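Local coordinates for hypothetical membrane protein (Corynebacterium glutamicum, PDB 6JS9) that binds heme through its N-terminal HtaA domain and probably passes it along the heme uptake machinery of corynebacteria, at residues Asp106-Glu111 with Tyr123-Asp128. Residues are numbered along the deposited sequence; the frame is centred on the assembly and turned at random.
Sequences DLVARE and YIISDD. With HEM (protoporphyrin IX containing Fe), chain C.
Leu107 and Ser126 face each other as a hydrogen-bonded antiparallel pair, each N-H given to the other's carbonyl: Leu107 N reaches Ser126 O at 2.8 Å, and Ser126 N returns a nearly straight bond (176°) to Leu107 O. Two residues on, Ala109 and Ile124 repeat the exchange, with Ile124 N 2.7 Å from Ala109 O. Leu107 O accepts a second hydrogen bond, from a water that also donates to Asp127 OD1 and so ties that carboxylate to the strand across.

Beyond the Leu107–Ser126 pair a side chain serves as acceptor: Asp106 OD1 receives the backbone N-H of Asp128 at 2.9 Å, from its anti side but 30° out of the carboxylate plane. The carboxylates of Asp127 and Asp128 lie close by, and Asp91 adds a further acid, a cluster that would probably raise the affinity for protons; Lys93 offers Asp128 a weak, long ion pair.

On the face carrying Val108 and Ile125, the Arg110 guanidinium lies off-centre over the Tyr123 ring in a cation-pi contact, CZ 4.2 Å from the centroid and the planes 39° apart, while Arg110 CG sits over a face of the ring, toward its rim. Their polar ends are hydrogen-bonded to third parties: Arg110 NH2 to Gly121 O, Tyr123 OH to Asp86 OD2. Arg110 O comes within 3.3 Å of the heme vinyl carbon CBB: strand 123-127 flanks 100-110 in the HtaA domain's antiparallel sheet, and Arg110 and Glu111 enter its heme pocket.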
# COMPACT_ATOMS: atom_id res chain seq x y z
N ASP A 106 7.71 0.56 1.64
CA ASP A 106 9.00 0.61 0.97
C ASP A 106 8.75 0.33 -0.51
O ASP A 106 7.95 -0.55 -0.86
CB ASP A 106 9.97 -0.43 1.54
CG ASP A 106 10.50 -0.07 2.94
OD1 ASP A 106 10.16 1.00 3.48
OD2 ASP A 106 11.27 -0.88 3.49
N LEU A 107 9.41 1.08 -1.37
CA LEU A 107 9.24 0.95 -2.80
C LEU A 107 10.58 0.67 -3.45
O LEU A 107 11.60 1.28 -3.10
CB LEU A 107 8.64 2.23 -3.43
CG LEU A 107 7.14 2.46 -3.28
CD1 LEU A 107 6.76 3.70 -4.03
CD2 LEU A 107 6.35 1.27 -3.81
N VAL A 108 10.58 -0.27 -4.39
CA VAL A 108 11.69 -0.47 -5.31
C VAL A 108 11.10 -0.38 -6.70
O VAL A 108 10.31 -1.25 -7.11
CB VAL A 108 12.39 -1.82 -5.08
CG1 VAL A 108 13.47 -2.03 -6.12
CG2 VAL A 108 12.96 -1.88 -3.66
N ALA A 109 11.43 0.68 -7.43
CA ALA A 109 10.67 1.03 -8.62
C ALA A 109 11.56 1.67 -9.66
O ALA A 109 12.36 2.55 -9.34
CB ALA A 109 9.52 1.99 -8.27
N ARG A 110 11.39 1.24 -10.91
CA ARG A 110 12.04 1.95 -12.01
C ARG A 110 11.50 3.37 -12.09
O ARG A 110 10.29 3.60 -11.97
CB ARG A 110 11.83 1.23 -13.33
CG ARG A 110 12.62 -0.06 -13.45
CD ARG A 110 12.60 -0.59 -14.86
NE ARG A 110 13.08 -1.97 -14.90
CZ ARG A 110 14.36 -2.30 -15.04
NH1 ARG A 110 14.72 -3.58 -15.07
NH2 ARG A 110 15.28 -1.35 -15.14
N GLU A 111 12.41 4.33 -12.25
CA GLU A 111 12.03 5.70 -12.55
C GLU A 111 11.27 5.77 -13.86
O GLU A 111 11.60 5.08 -14.83
CB GLU A 111 13.29 6.58 -12.63
CG GLU A 111 13.02 8.06 -12.79
CD GLU A 111 14.30 8.86 -12.98
OE1 GLU A 111 15.35 8.26 -13.29
OE2 GLU A 111 14.24 10.10 -12.82
N TYR A 123 16.38 1.21 -11.13
CA TYR A 123 15.61 1.03 -9.90
C TYR A 123 15.94 2.14 -8.91
O TYR A 123 17.11 2.48 -8.69
CB TYR A 123 15.90 -0.34 -9.30
CG TYR A 123 15.36 -1.49 -10.11
CD1 TYR A 123 14.01 -1.80 -10.10
CD2 TYR A 123 16.20 -2.27 -10.89
CE1 TYR A 123 13.50 -2.84 -10.84
CE2 TYR A 123 15.70 -3.32 -11.64
CZ TYR A 123 14.35 -3.60 -11.61
OH TYR A 123 13.83 -4.64 -12.35
N ILE A 124 14.90 2.73 -8.32
CA ILE A 124 15.03 3.69 -7.24
C ILE A 124 14.51 3.04 -5.96
O ILE A 124 13.38 2.52 -5.94
CB ILE A 124 14.25 4.98 -7.52
CG1 ILE A 124 14.70 5.62 -8.83
CG2 ILE A 124 14.39 5.97 -6.36
CD1 ILE A 124 13.91 6.87 -9.16
N ILE A 125 15.33 3.05 -4.91
CA ILE A 125 14.92 2.55 -3.61
C ILE A 125 14.33 3.72 -2.82
O ILE A 125 15.02 4.70 -2.53
CB ILE A 125 16.09 1.92 -2.85
CG1 ILE A 125 16.93 1.02 -3.75
CG2 ILE A 125 15.56 1.14 -1.64
CD1 ILE A 125 16.17 -0.14 -4.32
N SER A 126 13.06 3.60 -2.45
CA SER A 126 12.38 4.62 -1.65
C SER A 126 11.85 3.93 -0.40
O SER A 126 10.80 3.28 -0.43
CB SER A 126 11.27 5.29 -2.45
OG SER A 126 11.77 5.86 -3.65
N ASP A 127 12.58 4.05 0.70
CA ASP A 127 12.16 3.46 1.96
C ASP A 127 11.26 4.42 2.71
O ASP A 127 11.42 5.64 2.64
CB ASP A 127 13.37 3.12 2.84
CG ASP A 127 14.14 1.91 2.34
OD1 ASP A 127 13.58 1.09 1.57
OD2 ASP A 127 15.32 1.76 2.74
N ASP A 128 10.29 3.85 3.44
CA ASP A 128 9.46 4.59 4.40
C ASP A 128 8.73 5.76 3.75
O ASP A 128 8.69 6.88 4.28
CB ASP A 128 10.31 5.08 5.58
CG ASP A 128 11.09 3.96 6.24
OD1 ASP A 128 10.46 2.97 6.69
OD2 ASP A 128 12.34 4.07 6.27
CHA HEM C . -1.20 5.55 -17.30
CHB HEM C . 2.55 4.76 -14.31
CHC HEM C . 5.50 3.82 -18.06
CHD HEM C . 1.87 5.05 -21.06
C1A HEM C . -0.45 5.39 -16.14
C2A HEM C . -0.93 5.48 -14.78
C3A HEM C . 0.09 5.26 -13.94
C4A HEM C . 1.27 5.02 -14.76
CMA HEM C . -0.01 5.28 -12.39
CAA HEM C . -2.39 5.77 -14.40
CBA HEM C . -3.23 4.52 -14.66
CGA HEM C . -4.63 4.77 -14.16
O1A HEM C . -4.88 4.56 -12.94
O2A HEM C . -5.47 5.20 -15.00
C1B HEM C . 3.67 4.45 -15.06
C2B HEM C . 4.99 4.19 -14.52
C3B HEM C . 5.82 3.93 -15.55
C4B HEM C . 5.03 4.01 -16.78
CMB HEM C . 5.29 4.22 -12.99
CAB HEM C . 7.33 3.57 -15.58
CBB HEM C . 8.12 3.45 -14.50
C1C HEM C . 4.79 4.09 -19.22
C2C HEM C . 5.27 3.94 -20.58
C3C HEM C . 4.27 4.28 -21.41
C4C HEM C . 3.11 4.64 -20.60
CMC HEM C . 6.71 3.48 -20.91
CAC HEM C . 4.25 4.31 -22.97
CBC HEM C . 5.30 4.02 -23.73
C1D HEM C . 0.72 5.28 -20.32
C2D HEM C . -0.60 5.59 -20.84
C3D HEM C . -1.45 5.73 -19.80
C4D HEM C . -0.70 5.51 -18.58
CMD HEM C . -0.98 5.73 -22.34
CAD HEM C . -2.97 6.04 -19.84
CBD HEM C . -3.65 4.67 -19.94
CGD HEM C . -5.16 4.77 -19.96
O1D HEM C . -5.79 3.79 -20.40
O2D HEM C . -5.73 5.82 -19.55
NA HEM C . 0.90 5.10 -16.08
NB HEM C . 3.74 4.34 -16.44
NC HEM C . 3.47 4.50 -19.28
ND HEM C . 0.61 5.23 -18.94
FE HEM C . 2.09 4.49 -17.68
O HOH W 1 12.85 -0.15 -0.56